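Local coordinates for GGDEF and EAL domain-containing protein (PDB 6PWK) that binds the second messenger c-di-GMP and, as a LapD-type receptor, probably relays its level to the control of large adhesins in biofilm formation, at residues 155-160 with 179-184; 193-198 with 249-254; 221-226 with 233-238. All coordinates share one frame; numbering follows the deposited sequence.

Contact 1. Residues 155-160 with 179-184; sequences LDNALA and KIILGK. With C2E (9,9'-[(2R,3R,3aS,5S,7aR,9R,10R,10aS,12S,14aR)-3,5,10,12-tetrahydroxy-5,12-dioxidooctahydro-2H,7H-difuro[3,2-d:3',2'-j][1,3,7,9,2,8]tetraoxadiphosphacyclododecine-2,9-diyl]bis(2-amino-1,9-dihydro-6H-purin-6-one)), chain D.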
# COMPACT_ATOMS: atom_id res chain seq x y z
N LEU A 155 24.98 -6.27 0.67
CA LEU A 155 24.23 -6.45 -0.57
C LEU A 155 23.18 -5.37 -0.74
O LEU A 155 22.93 -4.90 -1.86
CB LEU A 155 23.59 -7.84 -0.56
CG LEU A 155 23.48 -8.67 -1.84
CD1 LEU A 155 24.67 -8.47 -2.75
CD2 LEU A 155 23.33 -10.14 -1.49
N ASP A 156 22.56 -4.94 0.36
CA ASP A 156 21.52 -3.92 0.29
C ASP A 156 22.12 -2.54 0.02
O ASP A 156 21.56 -1.75 -0.76
CB ASP A 156 20.71 -3.91 1.58
CG ASP A 156 19.35 -3.27 1.42
OD1 ASP A 156 18.91 -3.08 0.26
OD2 ASP A 156 18.72 -2.94 2.44
N ASN A 157 23.25 -2.22 0.65
CA ASN A 157 23.89 -0.93 0.42
C ASN A 157 24.50 -0.84 -0.97
O ASN A 157 24.50 0.24 -1.57
CB ASN A 157 24.96 -0.67 1.49
CG ASN A 157 24.36 -0.37 2.85
OD1 ASN A 157 24.20 0.79 3.22
ND2 ASN A 157 24.04 -1.41 3.60
N ALA A 158 25.01 -1.96 -1.50
CA ALA A 158 25.51 -1.96 -2.86
C ALA A 158 24.38 -1.76 -3.86
O ALA A 158 24.55 -1.07 -4.88
CB ALA A 158 26.27 -3.25 -3.15
N LEU A 159 23.21 -2.35 -3.59
CA LEU A 159 22.06 -2.14 -4.46
C LEU A 159 21.62 -0.69 -4.44
O LEU A 159 21.23 -0.14 -5.48
CB LEU A 159 20.92 -3.06 -4.03
CG LEU A 159 19.68 -3.07 -4.92
CD1 LEU A 159 20.05 -3.44 -6.35
CD2 LEU A 159 18.64 -4.04 -4.37
N ALA A 160 21.67 -0.04 -3.27
CA ALA A 160 21.35 1.38 -3.20
C ALA A 160 22.37 2.21 -3.97
O ALA A 160 22.02 3.23 -4.56
CB ALA A 160 21.28 1.82 -1.74
N LYS A 179 33.96 1.92 4.20
CA LYS A 179 32.70 2.64 4.20
C LYS A 179 31.75 2.07 5.24
O LYS A 179 31.75 0.87 5.53
CB LYS A 179 32.05 2.59 2.82
CG LYS A 179 32.76 3.42 1.76
CD LYS A 179 31.99 3.44 0.45
CE LYS A 179 31.93 2.06 -0.19
NZ LYS A 179 31.20 2.09 -1.49
N ILE A 180 30.94 2.96 5.82
CA ILE A 180 29.97 2.56 6.83
C ILE A 180 28.80 1.87 6.15
O ILE A 180 28.09 2.48 5.34
CB ILE A 180 29.50 3.78 7.65
CG1 ILE A 180 30.62 4.28 8.58
CG2 ILE A 180 28.26 3.43 8.46
CD1 ILE A 180 31.62 5.20 7.91
N ILE A 181 28.60 0.59 6.45
CA ILE A 181 27.53 -0.20 5.88
C ILE A 181 26.56 -0.57 7.01
O ILE A 181 26.98 -1.10 8.04
CB ILE A 181 28.06 -1.46 5.17
CG1 ILE A 181 28.29 -1.18 3.68
CG2 ILE A 181 27.09 -2.64 5.33
CD1 ILE A 181 29.33 -0.11 3.39
N LEU A 182 25.28 -0.27 6.80
CA LEU A 182 24.26 -0.49 7.81
C LEU A 182 23.03 -1.10 7.16
O LEU A 182 22.79 -0.92 5.96
CB LEU A 182 23.88 0.82 8.53
CG LEU A 182 24.97 1.54 9.32
CD1 LEU A 182 24.47 2.88 9.82
CD2 LEU A 182 25.44 0.67 10.48
N GLY A 183 22.25 -1.82 7.96
CA GLY A 183 20.95 -2.29 7.52
C GLY A 183 19.94 -1.16 7.44
O GLY A 183 20.20 -0.03 7.84
N LYS A 184 18.76 -1.49 6.92
CA LYS A 184 17.73 -0.48 6.71
C LYS A 184 17.33 0.18 8.02
O LYS A 184 17.25 1.41 8.11
CB LYS A 184 16.52 -1.09 6.01
CG LYS A 184 16.76 -1.52 4.57
CD LYS A 184 15.45 -1.83 3.87
CE LYS A 184 15.67 -2.39 2.48
NZ LYS A 184 16.28 -3.74 2.49
P1 C2E D . 16.97 -4.51 8.05
O2P C2E D . 15.73 -4.25 7.23
O1P C2E D . 17.01 -3.36 9.01
O5' C2E D . 16.85 -5.79 9.05
C5' C2E D . 17.64 -5.85 10.19
C4' C2E D . 17.23 -7.20 10.81
O4' C2E D . 15.95 -7.17 11.09
C3' C2E D . 17.26 -8.22 9.65
O3' C2E D . 18.47 -8.79 9.51
C2' C2E D . 16.19 -9.26 10.02
O2' C2E D . 16.82 -10.42 10.72
C1' C2E D . 15.42 -8.68 10.91
N9 C2E D . 14.02 -8.74 10.56
C8 C2E D . 14.11 -7.75 9.63
N7 C2E D . 12.86 -7.60 9.12
C5 C2E D . 12.03 -8.47 9.71
C6 C2E D . 10.53 -8.80 9.57
O6 C2E D . 9.83 -8.22 8.81
N1 C2E D . 9.91 -9.82 10.38
C2 C2E D . 10.71 -10.56 11.34
N2 C2E D . 10.20 -11.61 12.21
N3 C2E D . 12.12 -10.23 11.44
C4 C2E D . 12.76 -9.17 10.61
P11 C2E D . 18.60 -9.65 8.08
O21 C2E D . 17.45 -10.53 7.66
O11 C2E D . 19.73 -10.61 8.29
O5A C2E D . 19.18 -8.54 6.99
C5A C2E D . 19.83 -7.42 7.53
C4A C2E D . 19.95 -6.40 6.47
O4A C2E D . 20.20 -6.97 5.31
C3A C2E D . 18.47 -5.62 6.32
O3A C2E D . 18.40 -4.43 7.22
C2A C2E D . 18.41 -5.25 5.16
O2A C2E D . 19.07 -3.91 5.04
C1A C2E D . 19.21 -6.39 4.32
N91 C2E D . 18.41 -7.31 3.84
C81 C2E D . 18.00 -8.46 4.41
N71 C2E D . 17.21 -9.07 3.51
C51 C2E D . 17.14 -8.31 2.43
C61 C2E D . 16.39 -8.48 1.10
O61 C2E D . 15.74 -9.44 0.95
N11 C2E D . 16.47 -7.49 0.06
C21 C2E D . 17.27 -6.31 0.26
N21 C2E D . 17.36 -5.30 -0.79
N31 C2E D . 17.98 -6.16 1.53
C41 C2E D . 17.89 -7.20 2.62
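The carboxylate of D156 and the amine of K184 meet in a salt bridge, OD2 to NZ 2.6 Å, where helix 148-164 of the GGDEF domain faces the linker that runs into helix 184-197. The two side chains cross at about a right angle. The lysine comes down on the carboxylate from above its plane, 44° out of it, and its chain is extended as far as CE and then bends (chi4 69°), which turns NZ back onto OD2. D156 has CG anti to its own N, a turn that carries both oxygens to the bound c-di-GMP: OD1 accepts the guanine amine N21 at 2.9 Å, and OD2 takes the ribose hydroxyl O2A at 2.8 Å. OD2 is thus shared between ammonium and hydroxyl, an arrangement that would probably stabilise the negative charge. G183, at the N-cap of helix 184-197, lays its CA against O3A of the nucleotide, 3.3 Å away. The next helix residue after D156, N157, holds the linker backbone. Its ND2 reaches L182 O at 2.7 Å in a nearly straight bond (172°), the acceptor lying in the amide plane while the donor sits above the carbonyl plane. ND2 also bonds S153 O, and OD1 receives W187 NE1, so the amide is gripped at both ends and cannot readily flip. R28 and E96 of the same chain, and D68 of the second subunit, add further bonds to the same nucleotide. I181 completes the contact, its CG2 resting 3.7 Å from N157 ND2.

Contact 2. Residues 193-198 with 249-254; sequences EAIHND and DQYVIE. With C2E (9,9'-[(2R,3R,3aS,5S,7aR,9R,10R,10aS,12S,14aR)-3,5,10,12-tetrahydroxy-5,12-dioxidooctahydro-2H,7H-difuro[3,2-d:3',2'-j][1,3,7,9,2,8]tetraoxadiphosphacyclododecine-2,9-diyl]bis(2-amino-1,9-dihydro-6H-purin-6-one)), chain C.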
# COMPACT_ATOMS: atom_id res chain seq x y z
N GLU A 193 18.68 9.91 14.89
CA GLU A 193 19.68 10.46 15.80
C GLU A 193 20.23 11.78 15.27
O GLU A 193 20.39 12.75 16.02
CB GLU A 193 20.81 9.44 16.00
CG GLU A 193 21.77 9.76 17.13
CD GLU A 193 22.86 8.72 17.27
OE1 GLU A 193 23.65 8.81 18.23
OE2 GLU A 193 22.92 7.81 16.42
N ALA A 194 20.51 11.85 13.96
CA ALA A 194 21.02 13.08 13.37
C ALA A 194 19.98 14.18 13.41
O ALA A 194 20.31 15.36 13.61
CB ALA A 194 21.47 12.82 11.93
N ILE A 195 18.70 13.84 13.20
CA ILE A 195 17.64 14.83 13.30
C ILE A 195 17.52 15.34 14.73
O ILE A 195 17.35 16.54 14.97
CB ILE A 195 16.31 14.24 12.79
CG1 ILE A 195 16.39 14.01 11.28
CG2 ILE A 195 15.15 15.15 13.14
CD1 ILE A 195 15.14 13.36 10.70
N HIS A 196 17.62 14.43 15.71
CA HIS A 196 17.40 14.81 17.10
C HIS A 196 18.52 15.70 17.62
O HIS A 196 18.26 16.63 18.40
CB HIS A 196 17.26 13.56 17.96
CG HIS A 196 16.74 13.82 19.34
ND1 HIS A 196 17.52 13.68 20.47
CD2 HIS A 196 15.52 14.21 19.77
CE1 HIS A 196 16.80 13.98 21.54
NE2 HIS A 196 15.58 14.30 21.14
N ASN A 197 19.76 15.44 17.22
CA ASN A 197 20.91 16.17 17.71
C ASN A 197 21.35 17.30 16.79
O ASN A 197 22.36 17.96 17.07
CB ASN A 197 22.09 15.21 17.93
CG ASN A 197 21.76 14.09 18.90
OD1 ASN A 197 22.05 14.18 20.09
ND2 ASN A 197 21.15 13.03 18.39
N ASP A 198 20.61 17.55 15.70
CA ASP A 198 20.92 18.63 14.76
C ASP A 198 22.35 18.51 14.23
O ASP A 198 23.12 19.47 14.22
CB ASP A 198 20.68 20.00 15.41
CG ASP A 198 19.21 20.28 15.65
OD1 ASP A 198 18.47 20.47 14.67
OD2 ASP A 198 18.80 20.30 16.83
N ASP A 249 12.14 14.57 5.17
CA ASP A 249 11.76 15.72 4.35
C ASP A 249 11.12 16.82 5.18
O ASP A 249 11.35 18.01 4.92
CB ASP A 249 10.82 15.28 3.23
CG ASP A 249 11.56 14.67 2.05
OD1 ASP A 249 12.76 14.96 1.89
OD2 ASP A 249 10.94 13.91 1.28
N GLN A 250 10.32 16.45 6.18
CA GLN A 250 9.70 17.47 7.03
C GLN A 250 10.75 18.22 7.84
O GLN A 250 10.60 19.42 8.10
CB GLN A 250 8.65 16.83 7.94
CG GLN A 250 7.37 16.46 7.21
CD GLN A 250 6.50 15.51 8.01
OE1 GLN A 250 5.80 14.67 7.45
NE2 GLN A 250 6.54 15.64 9.33
N TYR A 251 11.81 17.53 8.27
CA TYR A 251 12.88 18.20 9.00
C TYR A 251 13.62 19.19 8.10
O TYR A 251 13.89 20.32 8.49
CB TYR A 251 13.85 17.18 9.58
CG TYR A 251 15.07 17.79 10.22
CD1 TYR A 251 15.02 18.31 11.52
CD2 TYR A 251 16.27 17.87 9.54
CE1 TYR A 251 16.13 18.87 12.11
CE2 TYR A 251 17.39 18.43 10.12
CZ TYR A 251 17.32 18.93 11.40
OH TYR A 251 18.43 19.50 11.99
N VAL A 252 13.96 18.76 6.88
CA VAL A 252 14.67 19.63 5.94
C VAL A 252 13.82 20.85 5.61
O VAL A 252 14.32 21.98 5.58
CB VAL A 252 15.06 18.85 4.68
CG1 VAL A 252 15.63 19.79 3.62
CG2 VAL A 252 16.06 17.75 5.02
N ILE A 253 12.53 20.65 5.36
CA ILE A 253 11.65 21.77 5.02
C ILE A 253 11.56 22.75 6.18
O ILE A 253 11.58 23.97 5.99
CB ILE A 253 10.26 21.25 4.61
CG1 ILE A 253 10.34 20.48 3.29
CG2 ILE A 253 9.27 22.41 4.48
CD1 ILE A 253 9.06 19.78 2.91
N GLU A 254 11.47 22.23 7.41
CA GLU A 254 11.45 23.11 8.58
C GLU A 254 12.73 23.92 8.68
O GLU A 254 12.69 25.14 8.88
CB GLU A 254 11.23 22.28 9.85
CG GLU A 254 9.80 21.80 10.04
CD GLU A 254 9.64 20.89 11.24
OE1 GLU A 254 10.67 20.38 11.74
OE2 GLU A 254 8.50 20.68 11.68
P1 C2E C . 20.16 15.39 -6.91
O2P C2E C . 18.81 16.04 -7.01
O1P C2E C . 20.52 15.02 -8.32
O5' C2E C . 21.32 16.45 -6.45
C5' C2E C . 22.46 16.57 -7.24
C4' C2E C . 23.54 15.66 -6.60
O4' C2E C . 24.61 15.63 -7.34
C3' C2E C . 24.04 16.26 -5.27
O3' C2E C . 24.73 15.29 -4.64
C2' C2E C . 25.05 17.30 -5.79
O2' C2E C . 25.97 17.72 -4.69
C1' C2E C . 25.72 16.54 -6.61
N9 C2E C . 26.48 17.11 -7.70
C8 C2E C . 25.95 18.36 -7.70
N7 C2E C . 26.57 19.04 -8.70
C5 C2E C . 27.44 18.23 -9.30
C6 C2E C . 28.42 18.38 -10.47
O6 C2E C . 28.53 19.41 -11.06
N1 C2E C . 29.23 17.27 -10.87
C2 C2E C . 29.15 16.00 -10.20
N2 C2E C . 29.94 14.84 -10.57
N3 C2E C . 28.21 15.89 -9.10
C4 C2E C . 27.36 17.04 -8.67
P11 C2E C . 24.23 15.07 -3.07
O21 C2E C . 24.50 16.18 -2.08
O11 C2E C . 25.00 13.88 -2.55
O5A C2E C . 22.65 14.65 -3.28
C5A C2E C . 22.51 13.34 -3.78
C4A C2E C . 21.09 12.98 -3.85
O4A C2E C . 20.61 12.87 -2.63
C3A C2E C . 20.20 14.19 -4.62
O3A C2E C . 20.17 13.94 -6.10
C2A C2E C . 19.07 14.12 -4.15
O2A C2E C . 18.23 13.16 -4.95
C1A C2E C . 19.28 13.58 -2.63
N91 C2E C . 19.27 14.58 -1.78
C81 C2E C . 20.25 15.44 -1.46
N71 C2E C . 19.73 16.28 -0.54
C51 C2E C . 18.47 15.93 -0.31
C61 C2E C . 17.40 16.51 0.61
O61 C2E C . 17.67 17.43 1.28
N11 C2E C . 16.09 15.93 0.66
C21 C2E C . 15.77 14.80 -0.17
N21 C2E C . 14.43 14.22 -0.11
N31 C2E C . 16.80 14.26 -1.05
C41 C2E C . 18.17 14.86 -1.09
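I195 lies against the ring of Y251, joining helix 184-197 to helix 245-261 in the EAL domain, a TIM-barrel-like fold. The two side chains run past each other in opposite directions. Methyl CG2 makes the nearest approach, 3.6 Å from Y251 CD1, while CG1 sits over one face of the ring, offset toward its rim, 4.1 Å above the plane. The tyrosine reaches across because its CG is anti to the backbone N (chi1 174°), pointing the phenol at the end of the other helix. There the hydroxyl donates to D198: OH to OD1 is 2.9 Å, with the oxygen at the ring edge, in its plane. The bond arrives on the anti side of the carboxylate, 22° out of its plane, and the carboxylate is turned 36° from the ring.

D198 is placed by the end of its helix. Its positive phi closes a Schellman motif, and just before it the last turn is tied by the backbone bond from N197 N to E193 O. Y251 OH has a second partner, R255 NE, so the hydroxyl is held between a carboxylate and a guanidinium group. F200 of strand 200-209 meets the ring of Y251 and also touches I195, placing the pair beside the barrel strands. Two residues before Y251 on helix 245-261, D249 faces the second nucleotide site, with S277 and A274 N holding its OD2. Its other oxygen, OD1, accepts the guanine amine N21 of c-di-GMP at 2.7 Å.

Contact 3. Residues 221-226 with 233-238; sequences SAFEKD and NQFLFA. With C2E (9,9'-[(2R,3R,3aS,5S,7aR,9R,10R,10aS,12S,14aR)-3,5,10,12-tetrahydroxy-5,12-dioxidooctahydro-2H,7H-difuro[3,2-d:3',2'-j][1,3,7,9,2,8]tetraoxadiphosphacyclododecine-2,9-diyl]bis(2-amino-1,9-dihydro-6H-purin-6-one)), chain C.
The rings of F223 and F235 meet where strand 214-225 passes helix 232-241, in a buried contact one layer behind a c-di-GMP pocket. N233, near the start of the helix, lies beside a ribose of the nucleotide; its OD1 comes to 3.4 Å from C4A and its amide flanks the sugar. Q234 turns its OE1 back to T231 N, tying the helix to the end of strand 228-231.

F235 carries the contact to the strand. Its CG stands between the backbone N and the carbonyl carbon (chi1 60°), and F223 adopts the same choice, which brings the two rings together from their separate backbones. They touch by their CE2 atoms, 3.5 Å apart. Ring centroids are 5.5 Å apart and the planes are inclined by 52°, an oblique pairing in which F235 CE2 comes to the edge of the F223 ring, near its plane. Other aromatic rings extend the cluster: F248 packs edge-to-face with F235, and Y230 stacks with F223. W187 and V191 of helix 184-197 also touch F235, so this helix closes over the pair.

L236 turns toward the nucleotide, CD1 lying 3.5 Å from N31 of a guanine. S221, at the start of the strand segment 221-226, grips the Hoogsteen edge of that same base: its backbone N bonds N71 at 3.2 Å, almost straight at 173°, and its OG bonds O61 at 2.6 Å. The F223–F235 pair lies behind the strand and helix whose S221, N233 and L236 touch the nucleotide, part of the c-di-GMP pocket of an EAL domain, whose barrel strands carry the bound nucleotide at one end.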
# COMPACT_ATOMS: atom_id res chain seq x y z
N SER A 221 21.24 18.09 1.61
CA SER A 221 21.31 17.76 3.02
C SER A 221 22.35 16.69 3.28
O SER A 221 22.48 15.73 2.52
CB SER A 221 19.94 17.30 3.54
OG SER A 221 18.96 18.31 3.38
N ALA A 222 23.10 16.87 4.37
CA ALA A 222 24.04 15.88 4.86
C ALA A 222 24.14 16.02 6.37
O ALA A 222 23.70 17.02 6.94
CB ALA A 222 25.42 16.04 4.21
N PHE A 223 24.71 15.00 7.01
CA PHE A 223 24.94 15.08 8.45
C PHE A 223 26.24 14.36 8.78
O PHE A 223 26.74 13.55 8.00
CB PHE A 223 23.77 14.49 9.25
CG PHE A 223 23.62 13.00 9.11
CD1 PHE A 223 24.26 12.14 9.99
CD2 PHE A 223 22.82 12.47 8.12
CE1 PHE A 223 24.11 10.77 9.86
CE2 PHE A 223 22.67 11.10 7.99
CZ PHE A 223 23.32 10.25 8.86
N GLU A 224 26.77 14.66 9.96
CA GLU A 224 28.05 14.13 10.39
C GLU A 224 27.94 13.59 11.81
O GLU A 224 27.36 14.25 12.68
CB GLU A 224 29.15 15.20 10.30
CG GLU A 224 29.42 15.67 8.88
CD GLU A 224 30.54 16.67 8.78
OE1 GLU A 224 30.64 17.35 7.74
OE2 GLU A 224 31.34 16.78 9.74
N LYS A 225 28.48 12.40 12.03
CA LYS A 225 28.55 11.78 13.35
C LYS A 225 29.96 11.26 13.57
O LYS A 225 30.47 10.47 12.76
CB LYS A 225 27.54 10.64 13.49
CG LYS A 225 27.56 9.98 14.86
CD LYS A 225 26.80 8.67 14.86
CE LYS A 225 26.59 8.15 16.27
NZ LYS A 225 25.88 6.84 16.27
N ASP A 226 30.59 11.70 14.66
CA ASP A 226 31.95 11.28 15.02
C ASP A 226 32.93 11.51 13.87
O ASP A 226 33.71 10.64 13.51
CB ASP A 226 31.96 9.82 15.47
CG ASP A 226 31.16 9.59 16.74
OD1 ASP A 226 31.19 10.47 17.63
OD2 ASP A 226 30.51 8.54 16.85
N ASN A 233 22.22 9.98 -0.54
CA ASN A 233 22.14 8.73 -1.28
C ASN A 233 22.64 7.53 -0.49
O ASN A 233 22.51 6.40 -0.96
CB ASN A 233 22.92 8.83 -2.60
CG ASN A 233 22.11 9.50 -3.70
OD1 ASN A 233 20.89 9.59 -3.62
ND2 ASN A 233 22.80 9.96 -4.74
N GLN A 234 23.21 7.75 0.70
CA GLN A 234 23.65 6.63 1.51
C GLN A 234 22.51 6.03 2.33
O GLN A 234 22.54 4.83 2.63
CB GLN A 234 24.79 7.06 2.44
CG GLN A 234 26.07 7.48 1.73
CD GLN A 234 27.15 7.95 2.68
OE1 GLN A 234 27.36 9.16 2.85
NE2 GLN A 234 27.84 7.01 3.30
N PHE A 235 21.51 6.83 2.69
CA PHE A 235 20.44 6.37 3.57
C PHE A 235 19.03 6.54 3.03
O PHE A 235 18.10 6.03 3.66
CB PHE A 235 20.53 7.08 4.93
CG PHE A 235 20.40 8.58 4.85
CD1 PHE A 235 19.15 9.18 4.81
CD2 PHE A 235 21.53 9.38 4.82
CE1 PHE A 235 19.03 10.55 4.74
CE2 PHE A 235 21.41 10.76 4.75
CZ PHE A 235 20.16 11.35 4.71
N LEU A 236 18.84 7.25 1.91
CA LEU A 236 17.48 7.52 1.45
C LEU A 236 16.74 6.25 1.05
O LEU A 236 15.51 6.19 1.15
CB LEU A 236 17.51 8.51 0.28
CG LEU A 236 17.37 9.98 0.67
CD1 LEU A 236 17.47 10.86 -0.57
CD2 LEU A 236 16.07 10.22 1.41
N PHE A 237 17.47 5.23 0.60
CA PHE A 237 16.82 3.97 0.24
C PHE A 237 16.20 3.31 1.47
O PHE A 237 15.12 2.72 1.38
CB PHE A 237 17.83 3.02 -0.41
CG PHE A 237 18.71 2.31 0.57
CD1 PHE A 237 19.75 2.98 1.20
CD2 PHE A 237 18.51 0.97 0.86
CE1 PHE A 237 20.56 2.33 2.11
CE2 PHE A 237 19.32 0.31 1.76
CZ PHE A 237 20.35 0.99 2.39
N ALA A 238 16.86 3.42 2.62
CA ALA A 238 16.34 2.81 3.84
C ALA A 238 15.09 3.54 4.33
O ALA A 238 14.14 2.90 4.80
CB ALA A 238 17.41 2.80 4.92
P1 C2E C . 20.16 15.39 -6.91
O2P C2E C . 18.81 16.04 -7.01
O1P C2E C . 20.52 15.02 -8.32
O5' C2E C . 21.32 16.45 -6.45
C5' C2E C . 22.46 16.57 -7.24
C4' C2E C . 23.54 15.66 -6.60
O4' C2E C . 24.61 15.63 -7.34
C3' C2E C . 24.04 16.26 -5.27
O3' C2E C . 24.73 15.29 -4.64
C2' C2E C . 25.05 17.30 -5.79
O2' C2E C . 25.97 17.72 -4.69
C1' C2E C . 25.72 16.54 -6.61
N9 C2E C . 26.48 17.11 -7.70
C8 C2E C . 25.95 18.36 -7.70
N7 C2E C . 26.57 19.04 -8.70
C5 C2E C . 27.44 18.23 -9.30
C6 C2E C . 28.42 18.38 -10.47
O6 C2E C . 28.53 19.41 -11.06
N1 C2E C . 29.23 17.27 -10.87
C2 C2E C . 29.15 16.00 -10.20
N2 C2E C . 29.94 14.84 -10.57
N3 C2E C . 28.21 15.89 -9.10
C4 C2E C . 27.36 17.04 -8.67
P11 C2E C . 24.23 15.07 -3.07
O21 C2E C . 24.50 16.18 -2.08
O11 C2E C . 25.00 13.88 -2.55
O5A C2E C . 22.65 14.65 -3.28
C5A C2E C . 22.51 13.34 -3.78
C4A C2E C . 21.09 12.98 -3.85
O4A C2E C . 20.61 12.87 -2.63
C3A C2E C . 20.20 14.19 -4.62
O3A C2E C . 20.17 13.94 -6.10
C2A C2E C . 19.07 14.12 -4.15
O2A C2E C . 18.23 13.16 -4.95
C1A C2E C . 19.28 13.58 -2.63
N91 C2E C . 19.27 14.58 -1.78
C81 C2E C . 20.25 15.44 -1.46
N71 C2E C . 19.73 16.28 -0.54
C51 C2E C . 18.47 15.93 -0.31
C61 C2E C . 17.40 16.51 0.61
O61 C2E C . 17.67 17.43 1.28
N11 C2E C . 16.09 15.93 0.66
C21 C2E C . 15.77 14.80 -0.17
N21 C2E C . 14.43 14.22 -0.11
N31 C2E C . 16.80 14.26 -1.05
C41 C2E C . 18.17 14.86 -1.09

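How the contacts relate
Along the chain, contact 1 closes before the other two open, and contact 3 falls between the two segments of contact 2. Contact 1 lies at the GGDEF side with one nucleotide; contacts 2 and 3 lie in the EAL domain and share another. The centres of contacts 2 and 3 are about 11 Å apart, and A194 on F223 and the E193–K225 salt bridge join them. Contacts 1 and 3 have centres about 12 Å apart and touch where F237 packs on D156, N157 and A160; the centres of contacts 1 and 2 are about 22 Å apart. Helix 184-197 begins in contact 1 and ends in contact 2, so one helix links the surroundings of both nucleotide sites.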